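Local coordinates for sorbitol dehydrogenase (Gluconobacter oxydans, PDB 5ITG), which probably oxidises D-sorbitol to L-sorbose with a nicotinamide cofactor, as a member of the mannitol dehydrogenase family of oxidoreductases, at residues A[42-45]-A[46-49]; A[68-71]-A[72-75]; A[108-111]-A[112-115]; A[292-296]-A[297-301]; A[355-358]-A[359-363]. One frame throughout, in Å; residues are numbered along the deposited sequence.

Contact 1 of 5, residues A[42-45]-A[46-49]; sequences AFYV and EQIL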
loop_
_atom_site.group_PDB
_atom_site.type_symbol
_atom_site.label_atom_id
_atom_site.label_comp_id
_atom_site.label_asym_id
_atom_site.label_seq_id
_atom_site.Cartn_x
_atom_site.Cartn_y
_atom_site.Cartn_z
ATOM N N ALA A 42 7.717 11.093 -0.842
ATOM C CA ALA A 42 8.334 12.360 -0.462
ATOM C C ALA A 42 9.482 12.118 0.512
ATOM O O ALA A 42 10.484 12.842 0.512
ATOM C CB ALA A 42 7.289 13.284 0.171
ATOM N N PHE A 43 9.325 11.087 1.337
ATOM C CA PHE A 43 10.318 10.704 2.344
ATOM C C PHE A 43 11.636 10.271 1.713
ATOM O O PHE A 43 12.710 10.705 2.144
ATOM C CB PHE A 43 9.755 9.560 3.201
ATOM C CG PHE A 43 10.688 9.074 4.269
ATOM C CD1 PHE A 43 10.882 9.813 5.434
ATOM C CD2 PHE A 43 11.355 7.862 4.125
ATOM C CE1 PHE A 43 11.726 9.351 6.446
ATOM C CE2 PHE A 43 12.202 7.388 5.128
ATOM C CZ PHE A 43 12.388 8.135 6.294
ATOM N N TYR A 44 11.563 9.411 0.700
ATOM C CA TYR A 44 12.778 8.945 0.028
ATOM C C TYR A 44 13.458 10.065 -0.758
ATOM O O TYR A 44 14.686 10.192 -0.739
ATOM C CB TYR A 44 12.461 7.769 -0.905
ATOM C CG TYR A 44 12.213 6.465 -0.175
ATOM C CD1 TYR A 44 13.277 5.705 0.318
ATOM C CD2 TYR A 44 10.914 5.996 0.033
ATOM C CE1 TYR A 44 13.055 4.504 1.003
ATOM C CE2 TYR A 44 10.677 4.799 0.718
ATOM C CZ TYR A 44 11.748 4.060 1.200
ATOM O OH TYR A 44 11.509 2.886 1.880
ATOM N N VAL A 45 12.662 10.882 -1.442
ATOM C CA VAL A 45 13.219 11.981 -2.213
ATOM C C VAL A 45 13.946 12.958 -1.291
ATOM O O VAL A 45 15.019 13.473 -1.629
ATOM C CB VAL A 45 12.111 12.715 -3.002
ATOM C CG1 VAL A 45 12.652 14.010 -3.598
ATOM C CG2 VAL A 45 11.595 11.805 -4.116
ATOM N N GLU A 46 13.365 13.195 -0.120
ATOM C CA GLU A 46 13.939 14.102 0.867
ATOM C C GLU A 46 15.381 13.717 1.202
ATOM O O GLU A 46 16.208 14.579 1.508
ATOM C CB GLU A 46 13.099 14.070 2.149
ATOM C CG GLU A 46 13.579 15.006 3.248
ATOM C CD GLU A 46 13.059 16.418 3.072
ATOM O OE1 GLU A 46 12.756 16.800 1.922
ATOM O OE2 GLU A 46 12.960 17.148 4.080
ATOM N N GLN A 47 15.676 12.422 1.130
ATOM C CA GLN A 47 17.002 11.910 1.457
ATOM C C GLN A 47 18.029 11.911 0.327
ATOM O O GLN A 47 19.187 11.575 0.551
ATOM C CB GLN A 47 16.874 10.499 2.023
ATOM C CG GLN A 47 15.998 10.423 3.262
ATOM C CD GLN A 47 15.657 8.996 3.635
ATOM O OE1 GLN A 47 16.533 8.216 4.016
ATOM N NE2 GLN A 47 14.377 8.641 3.515
ATOM N N ILE A 48 17.620 12.274 -0.883
ATOM C CA ILE A 48 18.564 12.324 -1.997
ATOM C C ILE A 48 18.648 13.728 -2.586
ATOM O O ILE A 48 19.403 13.973 -3.525
ATOM C CB ILE A 48 18.184 11.316 -3.117
ATOM C CG1 ILE A 48 16.726 11.506 -3.541
ATOM C CG2 ILE A 48 18.414 9.890 -2.634
ATOM C CD1 ILE A 48 16.468 12.767 -4.348
ATOM N N LEU A 49 17.876 14.652 -2.022
ATOM C CA LEU A 49 17.850 16.030 -2.497
ATOM C C LEU A 49 19.181 16.743 -2.235
ATOM O O LEU A 49 19.520 17.719 -2.907
ATOM C CB LEU A 49 16.702 16.779 -1.819
ATOM C CG LEU A 49 15.700 17.507 -2.720
ATOM C CD1 LEU A 49 15.343 16.655 -3.926
ATOM C CD2 LEU A 49 14.454 17.837 -1.911
#
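F43 and Q47 meet at the C-terminal end of helix 41-46, in the Rossmann-type domain, where the chain unwinds toward strand 56-61. Q47 points NE2 at one face of the F43 ring, toward the rim and 3.0 Å from CE2 of F43, the amide plane turned 67° from the ring. The same NE2 donates a fairly straight hydrogen bond of 3.0 Å to F43 O. That carbonyl lies nearly in the amide plane of Q47, whereas NE2 stands well above the carbonyl plane of F43. One nitrogen thus touches both the ring and the backbone of a single residue, which would hold the rotation of the amide. F43 swings its ring there with CG anti to the backbone N (chi1 180°), and R230 adds a cation-pi contact to that ring. Y44 sends its hydroxyl to H261 instead, while E46 reaches away from the turn to Y19 and to the backbone N of G99. The last turn tightens as Q47 N and I48 N bond back three residues, to Y44 O and V45 O. On the apolar flank, V45 crosses L49 at a slant, CG1 lying 3.8 Å from CD1 of L49.

Contact 2 of 5, residues A[68-71]-A[72-75]; sequences SKKK and AEEF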
loop_
_atom_site.group_PDB
_atom_site.type_symbol
_atom_site.label_atom_id
_atom_site.label_comp_id
_atom_site.label_asym_id
_atom_site.label_seq_id
_atom_site.Cartn_x
_atom_site.Cartn_y
_atom_site.Cartn_z
ATOM N N SER A 68 -10.874 20.908 -0.647
ATOM C CA SER A 68 -9.614 20.813 -1.373
ATOM C C SER A 68 -8.893 22.156 -1.334
ATOM O O SER A 68 -7.681 22.218 -1.110
ATOM C CB SER A 68 -9.865 20.403 -2.825
ATOM O OG SER A 68 -10.509 19.144 -2.891
ATOM N N LYS A 69 -9.654 23.228 -1.543
ATOM C CA LYS A 69 -9.101 24.576 -1.538
ATOM C C LYS A 69 -8.502 24.911 -0.181
ATOM O O LYS A 69 -7.450 25.541 -0.100
ATOM C CB LYS A 69 -10.188 25.589 -1.897
ATOM C CG LYS A 69 -10.868 25.300 -3.223
ATOM C CD LYS A 69 -11.974 26.296 -3.502
ATOM C CE LYS A 69 -12.735 25.933 -4.766
ATOM N NZ LYS A 69 -13.847 26.888 -5.029
ATOM N N LYS A 70 -9.175 24.483 0.883
ATOM C CA LYS A 70 -8.705 24.726 2.245
ATOM C C LYS A 70 -7.348 24.046 2.440
ATOM O O LYS A 70 -6.391 24.655 2.921
ATOM C CB LYS A 70 -9.719 24.168 3.251
ATOM C CG LYS A 70 -9.414 24.479 4.709
ATOM C CD LYS A 70 -9.536 25.969 4.995
ATOM C CE LYS A 70 -9.327 26.270 6.473
ATOM N NZ LYS A 70 -7.956 25.911 6.935
ATOM N N LYS A 71 -7.279 22.776 2.055
ATOM C CA LYS A 71 -6.053 21.996 2.163
ATOM C C LYS A 71 -4.917 22.688 1.414
ATOM O O LYS A 71 -3.826 22.880 1.954
ATOM C CB LYS A 71 -6.288 20.599 1.580
ATOM C CG LYS A 71 -5.073 19.681 1.593
ATOM C CD LYS A 71 -5.388 18.363 0.881
ATOM C CE LYS A 71 -4.160 17.463 0.790
ATOM N NZ LYS A 71 -4.466 16.207 0.055
ATOM N N ALA A 72 -5.182 23.061 0.166
ATOM C CA ALA A 72 -4.187 23.731 -0.661
ATOM C C ALA A 72 -3.721 25.032 -0.014
ATOM O O ALA A 72 -2.549 25.392 -0.103
ATOM C CB ALA A 72 -4.762 24.011 -2.046
ATOM N N GLU A 73 -4.643 25.735 0.636
ATOM C CA GLU A 73 -4.312 26.995 1.294
ATOM C C GLU A 73 -3.424 26.751 2.503
ATOM O O GLU A 73 -2.474 27.492 2.745
ATOM C CB GLU A 73 -5.587 27.724 1.721
ATOM C CG GLU A 73 -6.459 28.148 0.553
ATOM C CD GLU A 73 -7.760 28.796 0.989
ATOM O OE1 GLU A 73 -8.579 28.119 1.652
ATOM O OE2 GLU A 73 -7.963 29.984 0.664
ATOM N N GLU A 74 -3.728 25.701 3.260
ATOM C CA GLU A 74 -2.942 25.377 4.442
ATOM C C GLU A 74 -1.518 24.985 4.067
ATOM O O GLU A 74 -0.570 25.293 4.793
ATOM C CB GLU A 74 -3.614 24.254 5.227
ATOM C CG GLU A 74 -4.990 24.617 5.745
ATOM C CD GLU A 74 -5.529 23.601 6.728
ATOM O OE1 GLU A 74 -5.631 22.413 6.365
ATOM O OE2 GLU A 74 -5.853 23.992 7.867
ATOM N N PHE A 75 -1.370 24.301 2.934
ATOM C CA PHE A 75 -0.052 23.889 2.448
ATOM C C PHE A 75 0.755 25.128 2.066
ATOM O O PHE A 75 1.866 25.334 2.552
ATOM C CB PHE A 75 -0.194 22.972 1.226
ATOM C CG PHE A 75 -0.188 21.501 1.557
ATOM C CD1 PHE A 75 1.002 20.852 1.888
ATOM C CD2 PHE A 75 -1.370 20.765 1.546
ATOM C CE1 PHE A 75 1.012 19.489 2.204
ATOM C CE2 PHE A 75 -1.371 19.400 1.863
ATOM C CZ PHE A 75 -0.176 18.764 2.193
#
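K70 and E74, one helical turn apart, form a salt bridge with NZ of K70 3.0 Å from OE2 of E74. The lysine gets there by folding over: its chain bends at chi2 (67°) and again at chi4, which brings the ammonium back over the following turn, while the glutamate runs extended beyond CG to meet it. E73 also carries a carboxylate near this lysine, but its OE1 stays 5.8 Å from NZ of K70, so its charge can add only a longer-range attraction. With an alanine at E74 the ammonium of K70 would probably lose its salt-bridge mate and be left to swing away from the turn. K71 behaves differently. Its fully extended chain lies alongside F75, both pointing the same way, with CE 3.6 Å from CE2 of F75 and CG at the edge of the ring, in its plane. The ammonium at the end of that chain is satisfied by V33 O. S68 OG is likewise held from outside these turns, by the hydroxyls of S65 and T63. The backbone N-H groups of A72, E74 and F75 are satisfied by S68 O, K70 O and K71 O, each four residues back. The F75 ring stacks on Y104 of strand 93-106, and A72 rests on Y104 and L106. This is an amphipathic alpha-helix, with an i to i+4 lysine-glutamate bridge on its outer side, laid against the sheet of a Rossmann-type domain.

Contact 3 of 5, residues A[108-111]-A[112-115]; sequences PADP and EAVL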
loop_
_atom_site.group_PDB
_atom_site.type_symbol
_atom_site.label_atom_id
_atom_site.label_comp_id
_atom_site.label_asym_id
_atom_site.label_seq_id
_atom_site.Cartn_x
_atom_site.Cartn_y
_atom_site.Cartn_z
ATOM N N PRO A 108 -8.155 22.094 -10.820
ATOM C CA PRO A 108 -9.327 22.862 -11.248
ATOM C C PRO A 108 -9.134 24.379 -11.252
ATOM O O PRO A 108 -9.672 25.068 -12.116
ATOM C CB PRO A 108 -10.410 22.404 -10.274
ATOM C CG PRO A 108 -10.034 20.970 -10.020
ATOM C CD PRO A 108 -8.532 21.080 -9.818
ATOM N N ALA A 109 -8.362 24.894 -10.297
ATOM C CA ALA A 109 -8.110 26.330 -10.200
ATOM C C ALA A 109 -7.482 26.902 -11.469
ATOM O O ALA A 109 -7.780 28.032 -11.858
ATOM C CB ALA A 109 -7.222 26.628 -9.000
ATOM N N ASP A 110 -6.609 26.130 -12.111
ATOM C CA ASP A 110 -5.966 26.573 -13.348
ATOM C C ASP A 110 -5.333 25.397 -14.088
ATOM O O ASP A 110 -4.171 25.060 -13.872
ATOM C CB ASP A 110 -4.902 27.641 -13.055
ATOM C CG ASP A 110 -4.239 28.172 -14.320
ATOM O OD1 ASP A 110 -4.718 27.847 -15.427
ATOM O OD2 ASP A 110 -3.243 28.921 -14.213
ATOM N N PRO A 111 -6.104 24.752 -14.974
ATOM C CA PRO A 111 -5.592 23.609 -15.737
ATOM C C PRO A 111 -4.284 23.888 -16.472
ATOM O O PRO A 111 -3.413 23.022 -16.527
ATOM C CB PRO A 111 -6.747 23.289 -16.682
ATOM C CG PRO A 111 -7.947 23.616 -15.830
ATOM C CD PRO A 111 -7.544 24.946 -15.222
ATOM N N GLU A 112 -4.136 25.089 -17.031
ATOM C CA GLU A 112 -2.911 25.429 -17.757
ATOM C C GLU A 112 -1.685 25.394 -16.848
ATOM O O GLU A 112 -0.607 24.982 -17.275
ATOM C CB GLU A 112 -3.004 26.817 -18.405
ATOM C CG GLU A 112 -1.797 27.130 -19.302
ATOM C CD GLU A 112 -1.702 28.594 -19.725
ATOM O OE1 GLU A 112 -1.447 29.459 -18.857
ATOM O OE2 GLU A 112 -1.880 28.877 -20.931
ATOM N N ALA A 113 -1.860 25.828 -15.601
ATOM C CA ALA A 113 -0.773 25.851 -14.621
ATOM C C ALA A 113 -0.185 24.456 -14.403
ATOM O O ALA A 113 1.029 24.299 -14.246
ATOM C CB ALA A 113 -1.279 26.407 -13.300
ATOM N N VAL A 114 -1.055 23.451 -14.383
ATOM C CA VAL A 114 -0.620 22.074 -14.192
ATOM C C VAL A 114 0.115 21.592 -15.433
ATOM O O VAL A 114 1.161 20.949 -15.337
ATOM C CB VAL A 114 -1.821 21.132 -13.931
ATOM C CG1 VAL A 114 -1.355 19.676 -13.945
ATOM C CG2 VAL A 114 -2.453 21.461 -12.592
ATOM N N LEU A 115 -0.443 21.911 -16.600
ATOM C CA LEU A 115 0.152 21.508 -17.868
ATOM C C LEU A 115 1.528 22.120 -18.091
ATOM O O LEU A 115 2.393 21.488 -18.694
ATOM C CB LEU A 115 -0.777 21.868 -19.029
ATOM C CG LEU A 115 -1.961 20.919 -19.257
ATOM C CD1 LEU A 115 -2.857 21.477 -20.355
ATOM C CD2 LEU A 115 -1.451 19.533 -19.641
#
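The contact between D110 and the first turn of helix 111-119 is an N-cap, placed where the chain leaves strand 93-106 and passes through a short 3-10 segment. D110 caps it: OD1 accepts from E112 N at 3.2 Å, a weak, bent bond with an angle of 123° at the hydrogen. The aspartate reaches forward with CG trans to its own backbone N (chi1 -178°), so the carboxylate turns toward the start of the helix and its second oxygen, OD2, comes 3.3 Å from CB of A113. A carboxylate here would be expected to interact well with the positive end of the helix dipole. The D110 carbonyl oxygen also takes part, accepting a weak bond from A113 N at 3.0 Å. P111 follows as the first residue of the helix, a place that suits proline because its nitrogen has no hydrogen to offer. Its own carbonyl receives L115 N in a straight, in-plane bond of 3.2 Å, the first well-formed turn, beside a weak bond from V114 N. With a leucine in place of D110 the backbone N-H of E112 would probably lose its side-chain acceptor, leaving the helix start less firmly closed. Beyond the cap, P111 and V114 pack on Y167 of helix 164-177, while L115 reaches E170 and R174 there, so the first turn of helix 111-119 lies directly against helix 164-177.

Contact 4 of 5, residues A[292-296]-A[297-301]; sequences YVKIR and MLNAG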
loop_
_atom_site.group_PDB
_atom_site.type_symbol
_atom_site.label_atom_id
_atom_site.label_comp_id
_atom_site.label_asym_id
_atom_site.label_seq_id
_atom_site.Cartn_x
_atom_site.Cartn_y
_atom_site.Cartn_z
ATOM N N TYR A 292 5.562 -11.077 -3.935
ATOM C CA TYR A 292 5.166 -12.325 -3.315
ATOM C C TYR A 292 5.739 -12.529 -1.925
ATOM O O TYR A 292 5.142 -13.228 -1.120
ATOM C CB TYR A 292 5.468 -13.514 -4.239
ATOM C CG TYR A 292 4.396 -13.625 -5.307
ATOM C CD1 TYR A 292 3.052 -13.735 -4.946
ATOM C CD2 TYR A 292 4.706 -13.524 -6.664
ATOM C CE1 TYR A 292 2.036 -13.728 -5.903
ATOM C CE2 TYR A 292 3.691 -13.516 -7.639
ATOM C CZ TYR A 292 2.357 -13.613 -7.242
ATOM O OH TYR A 292 1.345 -13.562 -8.175
ATOM N N VAL A 293 6.886 -11.922 -1.634
ATOM C CA VAL A 293 7.440 -12.025 -0.285
ATOM C C VAL A 293 6.453 -11.296 0.639
ATOM O O VAL A 293 6.071 -11.800 1.698
ATOM C CB VAL A 293 8.808 -11.325 -0.158
ATOM C CG1 VAL A 293 9.202 -11.226 1.328
ATOM C CG2 VAL A 293 9.868 -12.108 -0.931
ATOM N N LYS A 294 6.033 -10.107 0.222
ATOM C CA LYS A 294 5.095 -9.315 1.016
ATOM C C LYS A 294 3.761 -10.040 1.162
ATOM O O LYS A 294 3.199 -10.133 2.263
ATOM C CB LYS A 294 4.881 -7.957 0.361
ATOM C CG LYS A 294 4.091 -6.981 1.216
ATOM C CD LYS A 294 3.895 -5.677 0.471
ATOM C CE LYS A 294 2.848 -4.819 1.133
ATOM N NZ LYS A 294 2.435 -3.700 0.237
ATOM N N ILE A 295 3.257 -10.564 0.052
ATOM C CA ILE A 295 1.987 -11.284 0.063
ATOM C C ILE A 295 2.017 -12.553 0.924
ATOM O O ILE A 295 1.146 -12.766 1.780
ATOM C CB ILE A 295 1.576 -11.684 -1.378
ATOM C CG1 ILE A 295 1.170 -10.435 -2.166
ATOM C CG2 ILE A 295 0.428 -12.695 -1.352
ATOM C CD1 ILE A 295 0.981 -10.707 -3.643
ATOM N N ARG A 296 3.036 -13.383 0.716
ATOM C CA ARG A 296 3.105 -14.659 1.415
ATOM C C ARG A 296 3.690 -14.685 2.820
ATOM O O ARG A 296 3.562 -15.700 3.521
ATOM C CB ARG A 296 3.819 -15.681 0.523
ATOM C CG ARG A 296 3.093 -15.918 -0.816
ATOM C CD ARG A 296 3.816 -16.958 -1.660
ATOM N NE ARG A 296 3.953 -18.200 -0.917
ATOM C CZ ARG A 296 4.895 -19.116 -1.142
ATOM N NH1 ARG A 296 5.801 -18.937 -2.106
ATOM N NH2 ARG A 296 4.942 -20.206 -0.389
HETATM N N MSE A 297 4.332 -13.595 3.230
HETATM C CA MSE A 297 4.884 -13.508 4.581
HETATM C C MSE A 297 4.180 -12.432 5.419
HETATM O O MSE A 297 3.687 -12.733 6.498
HETATM C CB MSE A 297 6.391 -13.246 4.535
HETATM C CG MSE A 297 7.197 -14.457 4.061
HETATM SE SE MSE A 297 9.087 -14.177 4.251
HETATM C CE MSE A 297 9.179 -14.329 6.187
ATOM N N LEU A 298 4.111 -11.192 4.927
ATOM C CA LEU A 298 3.461 -10.128 5.695
ATOM C C LEU A 298 1.939 -10.277 5.730
ATOM O O LEU A 298 1.342 -10.366 6.807
ATOM C CB LEU A 298 3.819 -8.740 5.142
ATOM C CG LEU A 298 3.175 -7.558 5.892
ATOM C CD1 LEU A 298 3.839 -7.385 7.234
ATOM C CD2 LEU A 298 3.307 -6.279 5.082
ATOM N N ASN A 299 1.314 -10.309 4.553
ATOM C CA ASN A 299 -0.140 -10.435 4.463
ATOM C C ASN A 299 -0.625 -11.786 4.993
ATOM O O ASN A 299 -1.589 -11.855 5.764
ATOM C CB ASN A 299 -0.600 -10.233 3.008
ATOM C CG ASN A 299 -0.168 -8.888 2.437
ATOM O OD1 ASN A 299 -0.057 -7.893 3.161
ATOM N ND2 ASN A 299 0.061 -8.848 1.134
ATOM N N ALA A 300 0.040 -12.858 4.571
ATOM C CA ALA A 300 -0.301 -14.201 5.018
ATOM C C ALA A 300 -0.122 -14.301 6.531
ATOM O O ALA A 300 -0.924 -14.937 7.220
ATOM C CB ALA A 300 0.604 -15.238 4.326
ATOM N N GLY A 301 0.951 -13.692 7.032
ATOM C CA GLY A 301 1.224 -13.732 8.464
ATOM C C GLY A 301 0.192 -12.950 9.253
ATOM O O GLY A 301 -0.171 -13.325 10.368
#
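V293 and M297, a selenomethionine, lie side by side one turn apart, pointing the same way, with CG1 of V293 4.2 Å from SE of M297. Next along the helix, K294 lies alongside L298, its CG 4.0 Å from CD2 of L298. N299 crosses I295 at a slant instead: its amide folds back along the helix, with ND2 3.3 Å from CA of I295 and 3.8 Å from CG1. CG of N299 is trans to the carbonyl carbon (chi1 -57°), which lays the amide over the preceding turn. The backbone bonding beneath them is uneven. M297 N still bonds four residues back, to V293 O, but N299 N reaches five back to K294 O at 3.0 Å, almost straight. A300 N also reaches five back, to I295 O at 3.0 Å, in a more bent bond. L298 N adds a weak bond to K294 O, which therefore takes two donors. Further out, K294 gives its ammonium to V228 O, and R296 turns its guanidinium to T341 O and the T388 hydroxyl. I295, N299 and A300 pack on F384 of helix 377-394. The two i to i+5 bonds mark a pi-type turn within the long helix 288-312, in the C-terminal domain of the mannitol dehydrogenase family.

Contact 5 of 5, residues A[355-358]-A[359-363]; sequences DSVI and SRFSN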
loop_
_atom_site.group_PDB
_atom_site.type_symbol
_atom_site.label_atom_id
_atom_site.label_comp_id
_atom_site.label_asym_id
_atom_site.label_seq_id
_atom_site.Cartn_x
_atom_site.Cartn_y
_atom_site.Cartn_z
ATOM N N ASP A 355 11.563 -11.248 10.750
ATOM C CA ASP A 355 11.768 -10.452 11.949
ATOM C C ASP A 355 11.044 -9.115 11.864
ATOM O O ASP A 355 10.456 -8.668 12.849
ATOM C CB ASP A 355 13.262 -10.225 12.201
ATOM C CG ASP A 355 13.986 -11.506 12.578
ATOM O OD1 ASP A 355 13.317 -12.439 13.075
ATOM O OD2 ASP A 355 15.222 -11.578 12.393
ATOM N N SER A 356 11.072 -8.480 10.696
ATOM C CA SER A 356 10.396 -7.192 10.538
ATOM C C SER A 356 8.878 -7.342 10.627
ATOM O O SER A 356 8.194 -6.476 11.171
ATOM C CB SER A 356 10.767 -6.534 9.203
ATOM O OG SER A 356 10.249 -7.261 8.099
ATOM N N VAL A 357 8.344 -8.433 10.089
ATOM C CA VAL A 357 6.901 -8.645 10.149
ATOM C C VAL A 357 6.475 -8.693 11.610
ATOM O O VAL A 357 5.542 -8.002 12.016
ATOM C CB VAL A 357 6.498 -9.953 9.422
ATOM C CG1 VAL A 357 5.100 -10.400 9.856
ATOM C CG2 VAL A 357 6.531 -9.713 7.900
ATOM N N ILE A 358 7.189 -9.486 12.401
ATOM C CA ILE A 358 6.892 -9.627 13.823
ATOM C C ILE A 358 7.000 -8.286 14.557
ATOM O O ILE A 358 6.098 -7.897 15.297
ATOM C CB ILE A 358 7.857 -10.635 14.479
ATOM C CG1 ILE A 358 7.732 -11.997 13.793
ATOM C CG2 ILE A 358 7.577 -10.738 15.976
ATOM C CD1 ILE A 358 6.343 -12.561 13.818
ATOM N N SER A 359 8.103 -7.580 14.340
ATOM C CA SER A 359 8.331 -6.289 14.985
ATOM C C SER A 359 7.261 -5.259 14.637
ATOM O O SER A 359 6.783 -4.522 15.505
ATOM C CB SER A 359 9.709 -5.750 14.590
ATOM O OG SER A 359 9.911 -4.453 15.137
ATOM N N ARG A 360 6.882 -5.208 13.365
ATOM C CA ARG A 360 5.877 -4.261 12.917
ATOM C C ARG A 360 4.530 -4.514 13.564
ATOM O O ARG A 360 3.851 -3.568 13.978
ATOM C CB ARG A 360 5.756 -4.308 11.395
ATOM C CG ARG A 360 7.007 -3.800 10.697
ATOM C CD ARG A 360 6.906 -3.936 9.192
ATOM N NE ARG A 360 5.886 -3.061 8.615
ATOM C CZ ARG A 360 5.400 -3.210 7.384
ATOM N NH1 ARG A 360 5.841 -4.198 6.613
ATOM N NH2 ARG A 360 4.480 -2.370 6.919
ATOM N N PHE A 361 4.142 -5.784 13.657
ATOM C CA PHE A 361 2.866 -6.142 14.268
ATOM C C PHE A 361 2.853 -5.739 15.748
ATOM O O PHE A 361 1.789 -5.546 16.330
ATOM C CB PHE A 361 2.599 -7.657 14.145
ATOM C CG PHE A 361 2.321 -8.134 12.729
ATOM C CD1 PHE A 361 2.102 -7.232 11.689
ATOM C CD2 PHE A 361 2.257 -9.500 12.450
ATOM C CE1 PHE A 361 1.820 -7.687 10.386
ATOM C CE2 PHE A 361 1.978 -9.967 11.153
ATOM C CZ PHE A 361 1.758 -9.058 10.123
ATOM N N SER A 362 4.034 -5.616 16.353
ATOM C CA SER A 362 4.131 -5.219 17.760
ATOM C C SER A 362 4.112 -3.697 17.962
ATOM O O SER A 362 4.148 -3.225 19.103
ATOM C CB SER A 362 5.413 -5.769 18.385
ATOM O OG SER A 362 6.533 -4.980 18.000
ATOM N N ASN A 363 4.060 -2.929 16.872
ATOM C CA ASN A 363 4.044 -1.461 16.975
ATOM C C ASN A 363 2.673 -1.033 17.488
ATOM O O ASN A 363 1.716 -0.970 16.724
ATOM C CB ASN A 363 4.308 -0.816 15.601
ATOM C CG ASN A 363 4.696 0.658 15.702
ATOM O OD1 ASN A 363 4.180 1.394 16.549
ATOM N ND2 ASN A 363 5.601 1.097 14.826
HETATM O O HOH W 1 7.730 -6.213 6.926
#
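The last turns of helix 350-361 carry this contact, and V357 and F361 make its apolar side-chain contact. They lie side by side, CG1 of V357 3.4 Å from CE2 of F361, while V357 O sits over one face of the ring, 3.3 Å above its plane and nearer the rim. F361 has CG trans to its carbonyl carbon (chi1 -69°), which tips the ring back over that oxygen. V357 O also accepts F361 N at 3.1 Å, so one carbonyl meets both the amide and the ring of the same residue. On another side, a water joins S356 to R360: it donates to OG of S356 at 3.0 Å and accepts from NH1 of R360 at 2.8 Å, lying at the edge of the guanidinium in its plane. The arginine has firmer partners as well, salt bridges to E258 through NH2 and to D229 through NH1, which would fix the guanidinium and with it the water's place; S356 OG is also bonded to Y353 O. Helix 350-361 ends here, its last i to i+4 bond, S362 N to I358 O, being weak. Its V357 and F361 side packs on L298 of helix 288-312, a helix-to-helix contact within the C-terminal domain of the mannitol dehydrogenase family.

From the N terminus the five contacts come strictly in series: each is local, spanning adjoining turns, and none nests in or crosses another. Contacts 1, 2 and 3 all belong to the Rossmann domain, marking in turn a helix end leading to strand 56-61, a helix after that strand, and a helix start after strand 93-106. Contacts 2 and 3 are neighbours, their nearest atoms about 7 Å apart. The chain then passes to the C-terminal domain, where contacts 4 and 5 meet directly: L298 packs on V357, R360 and F361, joining helix 288-312 to helix 350-361. R360 reaches back to E258 and D229, linking contact 5 to the Rossmann domain.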